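Local coordinates for putative epoxide hydrolase protein (Klebsiella pneumoniae subsp. pneumoniae, PDB 5BOV) that is an alpha/beta-hydrolase-fold enzyme that probably hydrolyses epoxides or esters, its natural substrate not being established, at residues His38-Asp43 against Lys180-Gln185; Ala107-Gly112 against Gly283-Gln288; Val119-Pro124 against Ala239-Thr244. All blocks are in the same frame, centred on the assembly; numbering follows the deposited sequence.

Contact 1 (His38-Asp43 against Lys180-Gln185); sequences HGWPYD and KFIWHQ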
ATOM      1  N   HIS A  38      -3.488   1.789  -1.035  1.00  7.29           N
ATOM      2  CA  HIS A  38      -2.976   2.735  -0.040  1.00  7.09           C
ATOM      3  C   HIS A  38      -1.947   2.096   0.897  1.00  7.38           C
ATOM      4  O   HIS A  38      -1.729   0.876   0.861  1.00  7.24           O
ATOM      5  CB  HIS A  38      -4.158   3.299   0.740  1.00  7.19           C
ATOM      6  CG  HIS A  38      -4.849   2.314   1.639  1.00  6.92           C
ATOM      7  ND1 HIS A  38      -4.333   1.953   2.868  1.00  7.22           N
ATOM      8  CD2 HIS A  38      -5.946   1.544   1.461  1.00  7.03           C
ATOM      9  CE1 HIS A  38      -5.107   1.028   3.421  1.00  7.07           C
ATOM     10  NE2 HIS A  38      -6.119   0.803   2.607  1.00  7.11           N
ATOM     11  N   GLY A  39      -1.394   2.957   1.749  1.00  7.15           N
ATOM     12  CA  GLY A  39      -0.424   2.572   2.717  1.00  7.19           C
ATOM     13  C   GLY A  39      -0.887   2.768   4.152  1.00  7.11           C
ATOM     14  O   GLY A  39      -2.074   3.048   4.410  1.00  7.01           O
ATOM     15  N   TRP A  40       0.082   2.660   5.050  1.00  6.76           N
ATOM     16  CA  TRP A  40      -0.175   2.763   6.535  1.00  7.40           C
ATOM     17  C   TRP A  40       0.382   4.128   7.032  1.00  7.72           C
ATOM     18  O   TRP A  40       1.548   4.455   6.673  1.00  8.03           O
ATOM     19  CB  TRP A  40       0.536   1.658   7.313  1.00  7.65           C
ATOM     20  CG  TRP A  40       0.315   1.783   8.763  1.00  8.05           C
ATOM     21  CD1 TRP A  40      -0.724   1.287   9.450  1.00  8.16           C
ATOM     22  CD2 TRP A  40       1.146   2.439   9.716  1.00  8.27           C
ATOM     23  NE1 TRP A  40      -0.628   1.618  10.773  1.00  8.55           N
ATOM     24  CE2 TRP A  40       0.519   2.331  10.966  1.00  8.55           C
ATOM     25  CE3 TRP A  40       2.310   3.173   9.627  1.00  8.36           C
ATOM     26  CZ2 TRP A  40       1.050   2.930  12.124  1.00  8.81           C
ATOM     27  CZ3 TRP A  40       2.855   3.694  10.775  1.00  8.48           C
ATOM     28  CH2 TRP A  40       2.201   3.609  12.012  1.00  8.67           C
ATOM     29  N   PRO A  41      -0.340   4.875   7.879  1.00  7.71           N
ATOM     30  CA  PRO A  41      -1.721   4.648   8.274  1.00  7.80           C
ATOM     31  C   PRO A  41      -2.669   5.554   7.496  1.00  7.53           C
ATOM     32  O   PRO A  41      -3.071   6.634   7.935  1.00  7.67           O
ATOM     33  CB  PRO A  41      -1.673   5.033   9.772  1.00  8.10           C
ATOM     34  CG  PRO A  41      -0.563   6.072   9.858  1.00  8.29           C
ATOM     35  CD  PRO A  41       0.266   5.999   8.605  1.00  7.99           C
ATOM     36  N   TYR A  42      -2.855   5.177   6.233  1.00  7.35           N
ATOM     37  CA  TYR A  42      -3.644   5.964   5.272  1.00  7.30           C
ATOM     38  C   TYR A  42      -4.818   5.148   4.825  1.00  7.09           C
ATOM     39  O   TYR A  42      -5.052   4.023   5.346  1.00  7.10           O
ATOM     40  CB  TYR A  42      -2.784   6.414   4.111  1.00  7.44           C
ATOM     41  CG  TYR A  42      -1.519   7.143   4.571  1.00  7.54           C
ATOM     42  CD1 TYR A  42      -1.533   8.500   4.700  1.00  7.89           C
ATOM     43  CD2 TYR A  42      -0.321   6.492   4.763  1.00  7.41           C
ATOM     44  CE1 TYR A  42      -0.386   9.212   5.095  1.00  8.17           C
ATOM     45  CE2 TYR A  42       0.810   7.152   5.121  1.00  7.59           C
ATOM     46  CZ  TYR A  42       0.788   8.508   5.286  1.00  7.90           C
ATOM     47  OH  TYR A  42       1.944   9.143   5.650  1.00  8.39           O
ATOM     48  N   ASP A  43      -5.596   5.630   3.862  1.00  7.15           N
ATOM     49  CA  ASP A  43      -6.686   4.799   3.346  1.00  7.32           C
ATOM     50  C   ASP A  43      -7.035   5.169   1.899  1.00  7.29           C
ATOM     51  O   ASP A  43      -6.240   5.848   1.251  1.00  7.41           O
ATOM     52  CB  ASP A  43      -7.932   4.819   4.253  1.00  7.81           C
ATOM     53  CG  ASP A  43      -8.764   6.059   4.096  1.00  8.24           C
ATOM     54  OD1 ASP A  43      -8.300   7.051   3.514  1.00  8.32           O
ATOM     55  OD2 ASP A  43      -9.861   6.035   4.714  1.00  9.65           O
ATOM     56  N   LYS A 180      -1.856  10.543  13.279  1.00 10.42           N
ATOM     57  CA  LYS A 180      -1.662  11.905  12.807  1.00 11.54           C
ATOM     58  C   LYS A 180      -0.201  12.366  12.986  1.00 11.47           C
ATOM     59  O   LYS A 180       0.354  13.025  12.147  1.00 11.21           O
ATOM     60  CB  LYS A 180      -2.615  12.900  13.537  1.00 12.47           C
ATOM     61  CG  LYS A 180      -2.683  14.274  12.874  1.00 13.58           C
ATOM     62  CD  LYS A 180      -3.738  15.114  13.631  1.00 15.64           C
ATOM     63  CE  LYS A 180      -4.118  16.349  12.839  1.00 16.49           C
ATOM     64  NZ  LYS A 180      -5.195  17.134  13.500  1.00 18.24           N
ATOM     65  N   PHE A 181       0.403  11.997  14.132  1.00 11.28           N
ATOM     66  CA  PHE A 181       1.792  12.279  14.345  1.00 12.23           C
ATOM     67  C   PHE A 181       2.690  11.629  13.274  1.00 11.07           C
ATOM     68  O   PHE A 181       3.585  12.273  12.723  1.00 11.00           O
ATOM     69  CB  PHE A 181       2.132  11.805  15.771  1.00 13.32           C
ATOM     70  CG  PHE A 181       3.521  12.137  16.222  1.00 15.04           C
ATOM     71  CD1 PHE A 181       3.831  13.384  16.713  1.00 18.71           C
ATOM     72  CD2 PHE A 181       4.490  11.210  16.162  1.00 16.19           C
ATOM     73  CE1 PHE A 181       5.125  13.696  17.162  1.00 19.87           C
ATOM     74  CE2 PHE A 181       5.753  11.479  16.579  1.00 17.25           C
ATOM     75  CZ  PHE A 181       6.096  12.731  17.030  1.00 19.54           C
ATOM     76  N   ILE A 182       2.367  10.380  12.944  1.00 10.30           N
ATOM     77  CA  ILE A 182       3.071   9.714  11.910  1.00  9.75           C
ATOM     78  C   ILE A 182       2.914  10.471  10.547  1.00  9.31           C
ATOM     79  O   ILE A 182       3.860  10.578   9.771  1.00  9.30           O
ATOM     80  CB  ILE A 182       2.633   8.256  11.784  1.00  9.90           C
ATOM     81  CG1 ILE A 182       3.091   7.437  13.035  1.00 10.25           C
ATOM     82  CG2 ILE A 182       3.155   7.632  10.509  1.00  9.85           C
ATOM     83  CD1 ILE A 182       4.604   7.325  13.223  1.00 10.71           C
ATOM     84  N   TRP A 183       1.699  10.922  10.206  1.00  9.17           N
ATOM     85  CA  TRP A 183       1.539  11.633   8.971  1.00  9.15           C
ATOM     86  C   TRP A 183       2.469  12.844   8.879  1.00  9.85           C
ATOM     87  O   TRP A 183       3.091  13.100   7.867  1.00  9.79           O
ATOM     88  CB  TRP A 183       0.074  12.115   8.776  1.00  9.20           C
ATOM     89  CG  TRP A 183      -0.954  11.191   8.281  1.00  8.85           C
ATOM     90  CD1 TRP A 183      -1.079   9.892   8.559  1.00  8.59           C
ATOM     91  CD2 TRP A 183      -2.104  11.541   7.489  1.00  8.77           C
ATOM     92  NE1 TRP A 183      -2.190   9.383   7.956  1.00  8.62           N
ATOM     93  CE2 TRP A 183      -2.849  10.387   7.315  1.00  8.78           C
ATOM     94  CE3 TRP A 183      -2.547  12.719   6.915  1.00  9.20           C
ATOM     95  CZ2 TRP A 183      -4.040  10.363   6.598  1.00  8.86           C
ATOM     96  CZ3 TRP A 183      -3.713  12.698   6.149  1.00  8.95           C
ATOM     97  CH2 TRP A 183      -4.436  11.564   6.014  1.00  9.01           C
ATOM     98  N   HIS A 184       2.553  13.578   9.976  1.00 10.93           N
ATOM     99  CA  HIS A 184       3.403  14.804  10.016  1.00 11.94           C
ATOM    100  C   HIS A 184       4.872  14.419   9.942  1.00 12.38           C
ATOM    101  O   HIS A 184       5.608  15.090   9.263  1.00 13.34           O
ATOM    102  CB  HIS A 184       3.184  15.582  11.331  1.00 13.82           C
ATOM    103  CG  HIS A 184       1.942  16.403  11.376  1.00 15.75           C
ATOM    104  ND1 HIS A 184       1.625  17.344  10.410  1.00 16.87           N
ATOM    105  CD2 HIS A 184       0.942  16.458  12.290  1.00 17.24           C
ATOM    106  CE1 HIS A 184       0.485  17.918  10.713  1.00 17.56           C
ATOM    107  NE2 HIS A 184       0.064  17.434  11.873  1.00 18.18           N
ATOM    108  N   GLN A 185       5.280  13.322  10.571  1.00 12.36           N
ATOM    109  CA  GLN A 185       6.687  12.905  10.442  1.00 12.73           C
ATOM    110  C   GLN A 185       7.024  12.515   9.009  1.00 12.02           C
ATOM    111  O   GLN A 185       8.146  12.714   8.522  1.00 11.13           O
ATOM    112  CB  GLN A 185       6.972  11.710  11.323  1.00 14.54           C
ATOM    113  CG  GLN A 185       7.064  12.012  12.828  1.00 16.26           C
ATOM    114  CD  GLN A 185       7.749  10.810  13.544  1.00 17.29           C
ATOM    115  OE1 GLN A 185       7.325   9.648  13.386  1.00 18.53           O
ATOM    116  NE2 GLN A 185       8.821  11.091  14.239  1.00 18.58           N
TER
HETATM  117  O   HOH W   1       2.252  11.780   5.495  1.00  9.99           O

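Contact 2 (Ala107-Gly112 against Gly283-Gln288); sequences AGFDWG and GHNPPQ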
ATOM      1  N   ALA A 107      -0.874   0.313  -8.754  1.00  7.25           N
ATOM      2  CA  ALA A 107      -0.092   1.437  -8.216  1.00  7.32           C
ATOM      3  C   ALA A 107      -0.254   1.463  -6.710  1.00  7.39           C
ATOM      4  O   ALA A 107      -1.330   1.135  -6.197  1.00  8.24           O
ATOM      5  CB  ALA A 107      -0.552   2.748  -8.780  1.00  7.12           C
ATOM      6  N   GLY A 108       0.825   1.801  -6.006  1.00  7.04           N
ATOM      7  CA  GLY A 108       0.730   1.864  -4.592  1.00  7.20           C
ATOM      8  C   GLY A 108       1.862   2.655  -3.930  1.00  7.40           C
ATOM      9  O   GLY A 108       2.853   3.032  -4.589  1.00  7.57           O
ATOM     10  N   PHE A 109       1.640   2.978  -2.656  1.00  7.66           N
ATOM     11  CA  PHE A 109       2.704   3.507  -1.789  1.00  7.65           C
ATOM     12  C   PHE A 109       2.678   2.768  -0.448  1.00  8.42           C
ATOM     13  O   PHE A 109       1.663   2.259  -0.036  1.00  8.86           O
ATOM     14  CB  PHE A 109       2.610   5.069  -1.609  1.00  7.85           C
ATOM     15  CG  PHE A 109       1.402   5.500  -0.785  1.00  7.65           C
ATOM     16  CD1 PHE A 109       0.105   5.485  -1.358  1.00  7.91           C
ATOM     17  CD2 PHE A 109       1.532   5.849   0.558  1.00  7.92           C
ATOM     18  CE1 PHE A 109      -0.978   5.854  -0.581  1.00  7.74           C
ATOM     19  CE2 PHE A 109       0.435   6.258   1.338  1.00  7.80           C
ATOM     20  CZ  PHE A 109      -0.818   6.262   0.750  1.00  7.66           C
ATOM     21  N   ASP A 110       3.852   2.685   0.199  1.00  8.82           N
ATOM     22  CA  ASP A 110       4.025   2.064   1.496  1.00  9.42           C
ATOM     23  C   ASP A 110       3.475   0.637   1.448  1.00  8.81           C
ATOM     24  O   ASP A 110       3.845  -0.081   0.507  1.00  8.54           O
ATOM     25  CB  ASP A 110       3.446   2.994   2.613  1.00 10.28           C
ATOM     26  CG  ASP A 110       3.682   2.463   3.946  1.00 11.66           C
ATOM     27  OD1 ASP A 110       4.903   2.358   4.392  1.00 16.48           O
ATOM     28  OD2 ASP A 110       2.778   1.982   4.610  1.00 10.22           O
ATOM     29  N   TRP A 111       2.614   0.187   2.352  1.00  8.03           N
ATOM     30  CA  TRP A 111       2.113  -1.211   2.270  1.00  7.97           C
ATOM     31  C   TRP A 111       1.522  -1.500   0.888  1.00  8.05           C
ATOM     32  O   TRP A 111       1.581  -2.626   0.415  1.00  7.89           O
ATOM     33  CB  TRP A 111       1.024  -1.474   3.270  1.00  8.08           C
ATOM     34  CG  TRP A 111       1.401  -1.457   4.734  1.00  8.15           C
ATOM     35  CD1 TRP A 111       2.540  -1.048   5.299  1.00  8.46           C
ATOM     36  CD2 TRP A 111       0.544  -1.872   5.804  1.00  8.59           C
ATOM     37  NE1 TRP A 111       2.449  -1.148   6.701  1.00  8.41           N
ATOM     38  CE2 TRP A 111       1.247  -1.669   7.021  1.00  8.55           C
ATOM     39  CE3 TRP A 111      -0.757  -2.357   5.859  1.00  8.76           C
ATOM     40  CZ2 TRP A 111       0.659  -1.943   8.282  1.00  9.06           C
ATOM     41  CZ3 TRP A 111      -1.310  -2.692   7.098  1.00  9.13           C
ATOM     42  CH2 TRP A 111      -0.613  -2.456   8.278  1.00  9.25           C
ATOM     43  N   GLY A 112       0.863  -0.510   0.277  1.00  7.52           N
ATOM     44  CA  GLY A 112       0.293  -0.726  -1.003  1.00  7.86           C
ATOM     45  C   GLY A 112       1.303  -0.949  -2.139  1.00  8.02           C
ATOM     46  O   GLY A 112       1.039  -1.683  -3.077  1.00  8.29           O
ATOM     47  N   GLY A 283       5.962  14.374   0.018  1.00 11.32           N
ATOM     48  CA  GLY A 283       6.442  13.482   1.004  1.00 10.41           C
ATOM     49  C   GLY A 283       6.155  12.008   0.739  1.00  9.56           C
ATOM     50  O   GLY A 283       6.349  11.512  -0.403  1.00  9.80           O
ATOM     51  N   HIS A 284       5.662  11.347   1.750  1.00  9.19           N
ATOM     52  CA  HIS A 284       5.473   9.928   1.770  1.00  9.75           C
ATOM     53  C   HIS A 284       4.211   9.451   1.041  1.00  9.69           C
ATOM     54  O   HIS A 284       4.075   8.226   0.767  1.00 10.18           O
ATOM     55  CB  HIS A 284       5.411   9.541   3.230  1.00 10.49           C
ATOM     56  CG  HIS A 284       5.269   8.090   3.489  1.00 11.75           C
ATOM     57  ND1 HIS A 284       6.162   7.150   3.025  1.00 13.52           N
ATOM     58  CD2 HIS A 284       4.400   7.420   4.277  1.00 13.04           C
ATOM     59  CE1 HIS A 284       5.799   5.949   3.456  1.00 13.15           C
ATOM     60  NE2 HIS A 284       4.771   6.095   4.249  1.00 13.84           N
ATOM     61  N   ASN A 285       3.294  10.364   0.755  1.00  9.06           N
ATOM     62  CA  ASN A 285       2.009   9.992   0.091  1.00  8.37           C
ATOM     63  C   ASN A 285       1.803  10.775  -1.223  1.00  8.27           C
ATOM     64  O   ASN A 285       1.018  11.722  -1.277  1.00  7.71           O
ATOM     65  CB  ASN A 285       0.871  10.170   1.103  1.00  8.24           C
ATOM     66  CG  ASN A 285      -0.460   9.668   0.605  1.00  8.42           C
ATOM     67  OD1 ASN A 285      -0.660   9.385  -0.590  1.00  7.89           O
ATOM     68  ND2 ASN A 285      -1.414   9.568   1.517  1.00  8.45           N
ATOM     69  N   PRO A 286       2.560  10.423  -2.267  1.00  8.07           N
ATOM     70  CA  PRO A 286       2.411  11.122  -3.517  1.00  8.20           C
ATOM     71  C   PRO A 286       1.011  11.171  -4.102  1.00  8.09           C
ATOM     72  O   PRO A 286       0.619  12.199  -4.641  1.00  8.13           O
ATOM     73  CB  PRO A 286       3.389  10.386  -4.440  1.00  8.28           C
ATOM     74  CG  PRO A 286       4.466   9.919  -3.535  1.00  8.34           C
ATOM     75  CD  PRO A 286       3.756   9.507  -2.334  1.00  8.12           C
ATOM     76  N   PRO A 287       0.250  10.064  -3.989  1.00  7.71           N
ATOM     77  CA  PRO A 287      -1.064  10.264  -4.653  1.00  7.72           C
ATOM     78  C   PRO A 287      -1.952  11.293  -3.960  1.00  8.04           C
ATOM     79  O   PRO A 287      -2.723  11.978  -4.617  1.00  8.40           O
ATOM     80  CB  PRO A 287      -1.720   8.894  -4.606  1.00  7.75           C
ATOM     81  CG  PRO A 287      -0.959   8.085  -3.575  1.00  7.65           C
ATOM     82  CD  PRO A 287       0.432   8.703  -3.547  1.00  7.83           C
ATOM     83  N   GLN A 288      -1.902  11.322  -2.633  1.00  8.05           N
ATOM     84  CA  GLN A 288      -2.769  12.259  -1.925  1.00  8.41           C
ATOM     85  C   GLN A 288      -2.179  13.693  -2.034  1.00  9.15           C
ATOM     86  O   GLN A 288      -2.953  14.684  -2.137  1.00  9.37           O
ATOM     87  CB  GLN A 288      -2.931  11.878  -0.494  1.00  9.04           C
ATOM     88  CG  GLN A 288      -4.230  12.486   0.066  1.00  9.45           C
ATOM     89  CD  GLN A 288      -4.756  11.818   1.351  1.00  9.86           C
ATOM     90  OE1 GLN A 288      -4.354  10.745   1.748  1.00  9.72           O
ATOM     91  NE2 GLN A 288      -5.710  12.509   1.983  1.00 10.80           N
TER

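Contact 3 (Val119-Pro124 against Ala239-Thr244); sequences VAALWP and ALPPIT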
ATOM      1  N   VAL A 119       2.440  -8.720  -6.030  1.00  9.33           N
ATOM      2  CA  VAL A 119       1.582  -9.228  -7.085  1.00  9.99           C
ATOM      3  C   VAL A 119       2.346  -9.282  -8.398  1.00 10.16           C
ATOM      4  O   VAL A 119       2.294 -10.286  -9.132  1.00 10.62           O
ATOM      5  CB  VAL A 119       0.276  -8.449  -7.238  1.00  9.94           C
ATOM      6  CG1 VAL A 119      -0.579  -9.037  -8.278  1.00 10.21           C
ATOM      7  CG2 VAL A 119      -0.457  -8.503  -5.925  1.00  9.97           C
ATOM      8  N   ALA A 120       3.113  -8.223  -8.711  1.00 10.14           N
ATOM      9  CA  ALA A 120       3.850  -8.195  -9.920  1.00 10.31           C
ATOM     10  C   ALA A 120       4.950  -9.234  -9.978  1.00 10.90           C
ATOM     11  O   ALA A 120       5.255  -9.756 -11.049  1.00 11.91           O
ATOM     12  CB  ALA A 120       4.414  -6.777 -10.126  1.00  9.83           C
ATOM     13  N   ALA A 121       5.607  -9.496  -8.854  1.00 10.77           N
ATOM     14  CA  ALA A 121       6.685 -10.474  -8.844  1.00 11.49           C
ATOM     15  C   ALA A 121       6.184 -11.917  -8.905  1.00 11.99           C
ATOM     16  O   ALA A 121       6.805 -12.807  -9.574  1.00 12.26           O
ATOM     17  CB  ALA A 121       7.517 -10.239  -7.585  1.00 11.13           C
ATOM     18  N   LEU A 122       5.120 -12.213  -8.200  1.00 12.25           N
ATOM     19  CA  LEU A 122       4.656 -13.614  -8.116  1.00 13.65           C
ATOM     20  C   LEU A 122       3.621 -13.982  -9.140  1.00 14.25           C
ATOM     21  O   LEU A 122       3.573 -15.169  -9.563  1.00 14.64           O
ATOM     22  CB  LEU A 122       4.103 -13.937  -6.729  1.00 14.02           C
ATOM     23  CG  LEU A 122       5.059 -13.716  -5.541  1.00 14.45           C
ATOM     24  CD1 LEU A 122       4.397 -14.176  -4.266  1.00 15.02           C
ATOM     25  CD2 LEU A 122       6.392 -14.400  -5.706  1.00 15.09           C
ATOM     26  N   TRP A 123       2.795 -13.023  -9.542  1.00 14.67           N
ATOM     27  CA  TRP A 123       1.805 -13.238 -10.599  1.00 15.56           C
ATOM     28  C   TRP A 123       1.929 -12.164 -11.684  1.00 14.50           C
ATOM     29  O   TRP A 123       0.969 -11.401 -11.926  1.00 13.58           O
ATOM     30  CB  TRP A 123       0.409 -13.248  -9.992  1.00 17.57           C
ATOM     31  CG  TRP A 123       0.282 -14.212  -8.922  1.00 20.67           C
ATOM     32  CD1 TRP A 123       0.130 -15.578  -9.067  1.00 22.46           C
ATOM     33  CD2 TRP A 123       0.293 -13.964  -7.488  1.00 20.99           C
ATOM     34  NE1 TRP A 123       0.091 -16.169  -7.824  1.00 24.99           N
ATOM     35  CE2 TRP A 123       0.089 -15.208  -6.838  1.00 22.77           C
ATOM     36  CE3 TRP A 123       0.437 -12.831  -6.709  1.00 19.70           C
ATOM     37  CZ2 TRP A 123       0.050 -15.333  -5.419  1.00 23.14           C
ATOM     38  CZ3 TRP A 123       0.449 -12.947  -5.332  1.00 19.96           C
ATOM     39  CH2 TRP A 123       0.252 -14.170  -4.678  1.00 20.99           C
ATOM     40  N   PRO A 124       3.059 -12.112 -12.391  1.00 14.22           N
ATOM     41  CA  PRO A 124       3.254 -11.054 -13.370  1.00 13.91           C
ATOM     42  C   PRO A 124       2.172 -10.984 -14.486  1.00 14.38           C
ATOM     43  O   PRO A 124       1.891  -9.896 -15.010  1.00 14.15           O
ATOM     44  CB  PRO A 124       4.610 -11.350 -13.968  1.00 14.15           C
ATOM     45  CG  PRO A 124       4.854 -12.806 -13.671  1.00 14.18           C
ATOM     46  CD  PRO A 124       4.242 -12.997 -12.336  1.00 14.27           C
ATOM     47  N   ALA A 239      13.918 -14.511  -1.713  1.00 14.31           N
ATOM     48  CA  ALA A 239      14.966 -14.422  -2.749  1.00 15.25           C
ATOM     49  C   ALA A 239      15.088 -13.046  -3.402  1.00 14.35           C
ATOM     50  O   ALA A 239      15.946 -12.846  -4.242  1.00 15.15           O
ATOM     51  CB  ALA A 239      14.766 -15.484  -3.799  1.00 15.73           C
ATOM     52  N   LEU A 240      14.167 -12.134  -3.058  1.00 13.39           N
ATOM     53  CA  LEU A 240      14.094 -10.814  -3.663  1.00 12.85           C
ATOM     54  C   LEU A 240      13.983 -10.910  -5.171  1.00 12.45           C
ATOM     55  O   LEU A 240      14.825 -10.381  -5.893  1.00 13.42           O
ATOM     56  CB  LEU A 240      15.223  -9.920  -3.222  1.00 13.25           C
ATOM     57  CG  LEU A 240      15.504  -9.854  -1.702  1.00 14.31           C
ATOM     58  CD1 LEU A 240      16.659  -8.868  -1.439  1.00 15.18           C
ATOM     59  CD2 LEU A 240      14.269  -9.495  -0.930  1.00 14.28           C
ATOM     60  N   PRO A 241      12.945 -11.562  -5.663  1.00 12.02           N
ATOM     61  CA  PRO A 241      12.783 -11.731  -7.083  1.00 12.17           C
ATOM     62  C   PRO A 241      12.590 -10.396  -7.818  1.00 12.16           C
ATOM     63  O   PRO A 241      11.902  -9.533  -7.322  1.00 11.16           O
ATOM     64  CB  PRO A 241      11.519 -12.579  -7.183  1.00 12.61           C
ATOM     65  CG  PRO A 241      10.747 -12.191  -5.988  1.00 12.32           C
ATOM     66  CD  PRO A 241      11.788 -12.092  -4.935  1.00 11.96           C
ATOM     67  N   PRO A 242      13.114 -10.258  -9.016  1.00 12.18           N
ATOM     68  CA  PRO A 242      12.915  -9.011  -9.719  1.00 12.38           C
ATOM     69  C   PRO A 242      11.525  -8.909 -10.319  1.00 12.15           C
ATOM     70  O   PRO A 242      10.816  -9.917 -10.433  1.00 12.69           O
ATOM     71  CB  PRO A 242      13.946  -9.103 -10.837  1.00 13.51           C
ATOM     72  CG  PRO A 242      14.108 -10.562 -11.094  1.00 13.96           C
ATOM     73  CD  PRO A 242      14.074 -11.153  -9.709  1.00 13.56           C
ATOM     74  N   ILE A 243      11.112  -7.669 -10.580  1.00 11.48           N
ATOM     75  CA  ILE A 243       9.813  -7.423 -11.219  1.00 11.23           C
ATOM     76  C   ILE A 243      10.075  -7.230 -12.694  1.00 10.86           C
ATOM     77  O   ILE A 243      10.885  -6.363 -13.125  1.00 10.69           O
ATOM     78  CB  ILE A 243       9.175  -6.206 -10.556  1.00 11.35           C
ATOM     79  CG1 ILE A 243       8.677  -6.664  -9.164  1.00 11.57           C
ATOM     80  CG2 ILE A 243       8.014  -5.711 -11.394  1.00 11.44           C
ATOM     81  CD1 ILE A 243       8.384  -5.571  -8.221  1.00 11.59           C
ATOM     82  N   THR A 244       9.348  -7.976 -13.502  1.00 10.79           N
ATOM     83  CA  THR A 244       9.579  -8.029 -14.930  1.00 11.16           C
ATOM     84  C   THR A 244       8.647  -7.119 -15.754  1.00 10.97           C
ATOM     85  O   THR A 244       8.825  -6.935 -16.958  1.00 11.58           O
ATOM     86  CB  THR A 244       9.384  -9.495 -15.458  1.00 12.09           C
ATOM     87  OG1 THR A 244       8.020  -9.896 -15.300  1.00 12.22           O
ATOM     88  CG2 THR A 244      10.322 -10.441 -14.768  1.00 12.81           C
TER
HETATM   89  O   HOH W   2       7.621 -10.032 -12.518  1.00 15.82           O

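Contact 1 (His38-Asp43 against Lys180-Gln185)
Pro41 and Tyr42, in the HGWP loop that follows strand 32-37, meet Ile182 and Trp183 of helix 175-186; the sequence matches the HGXP motif of epoxide hydrolases, in which this loop helps form the oxyanion hole. A cis peptide bond precedes Pro41. Trp183 NE1 donates to Pro41 O at 2.9 Å with an N-H...O angle of 177°, the oxygen lying in the indole plane while the donor stands above the carbonyl plane. The same indole carries an offset stack: the phenol of Tyr42 lies over one face, its centroid 4.3 Å from that of the five-membered ring and the planes 26° apart. Trp183 CG is anti to its carbonyl carbon (chi1 -81°), a torsion that swings the indole from the helix flank to the loop. Tyr42 OH and Trp183 O share water 1, at 2.7 Å from Tyr42 OH. Ile182 CG2, meanwhile, rests 3.8 Å from Pro41 CD and 4.0 Å from Trp40 CZ3. One indole is therefore held along its plane by a nearly linear bond and across its face by a phenol, which restricts its rotation and ties the helix to the loop.

Contact 2 (Ala107-Gly112 against Gly283-Gln288)
Phe109 and Asn285 bring the two backbones nearest, their CA atoms 6.8 Å apart where the turn after strand 104-108 faces the start of helix 286-289. Asp110 has a positive phi of 54° between strand and helix, and with Gly108 and Gly112 it is consistent with a nucleophile elbow. Asn285 occupies the N-cap, where its OD1 accepts from Gln288 N at 3.1 Å. The same amide stacks on the Phe109 ring, its plane 24° from that of the ring, with Asn285 OD1 over one face and 3.4 Å from Phe109 CZ. Phe109 CG sits between its backbone N and carbonyl carbon (chi1 69°), directing the ring at the second segment. There Phe109 CD1 also meets Pro287 CG at 3.6 Å, and Phe109 CD2 lies 3.5 Å from His284 O. Asp110 OD1 lies at the edge of the imidazole, 3.7 Å from His284 NE2, a placement consistent with Asp110 as nucleophile and His284 as general base, as in related hydrolases; Asp110 OD2 accepts from Trp40 N. Around this junction, strand 104-108 runs between strands 32-37 and 127-133, Val133 touches both Phe109 and Pro286, and Phe294 of helix 291-303 packs against Pro287.

Contact 3 (Val119-Pro124 against Ala239-Thr244)
Ala121 meets Ile243 through aliphatic groups alone; the one aromatic ring of the two segments, the indole of Trp123, takes no part, having Leu122 CB 3.8 Å above one face, Val119 CA at the edge near the ring plane, and Tyr233 of helix 231-238 in an edge-to-face contact. The close spacing, 5.0 Å between the CA atoms of Ala121 and Ile243, goes with methyl side chains on the helix side. Ala121 CB faces two partners, Ile243 CG1 at 4.1 Å and Pro241 CG at 4.1 Å. Ile243 divides its branches between successive alanines: its CG1 is anti to the carbonyl carbon (chi1 -74°) and goes to Ala121, while its CG2 reaches Ala120 CB at 4.0 Å. In the alpha/beta hydrolase fold this is the join between the C-terminal end of helix 111-122, the helix that connects strands 104-108 and 127-133, and the loop that leads from helix 231-238 into strand 247-252. Trp123 is the residue at which helix 111-122 departs from helical geometry, its N still bonded to Val119 O. No direct hydrogen bond joins the segments. Water 2 bridges them instead, donating to Ala120 O at 2.8 Å and accepting from Thr244 N at 2.9 Å. Near the more exposed end, Pro124 CB approaches Thr244 OG1 at 3.9 Å. Among its other contacts, Ile243 pairs through its backbone with Lys268 and Thr270, and its side chain touches Leu130 of strand 127-133.

In the fold
Contacts 1 and 2 adjoin, their centres about 10 Å apart, and share the probable active-site region: the loop 38-43 touches the elbow, and Tyr42 packs on both His284 and Asn285. Contact 3 lies about 26 Å from contact 1 and 19 Å from contact 2, centre to centre, across the chain's centre from contact 1; it shares helix 111-122 with contact 2. The chain order is 38-43, 107-112, 119-124, 180-185, 239-244, 283-288, so contact 1 interlocks with both others while contact 3 falls between the two segments of contact 2. Contact 1 joins helix 175-186, from the mainly helical region between strands 127-133 and 247-252, to the likely active site; contact 3 joins that region's end to helix 111-122.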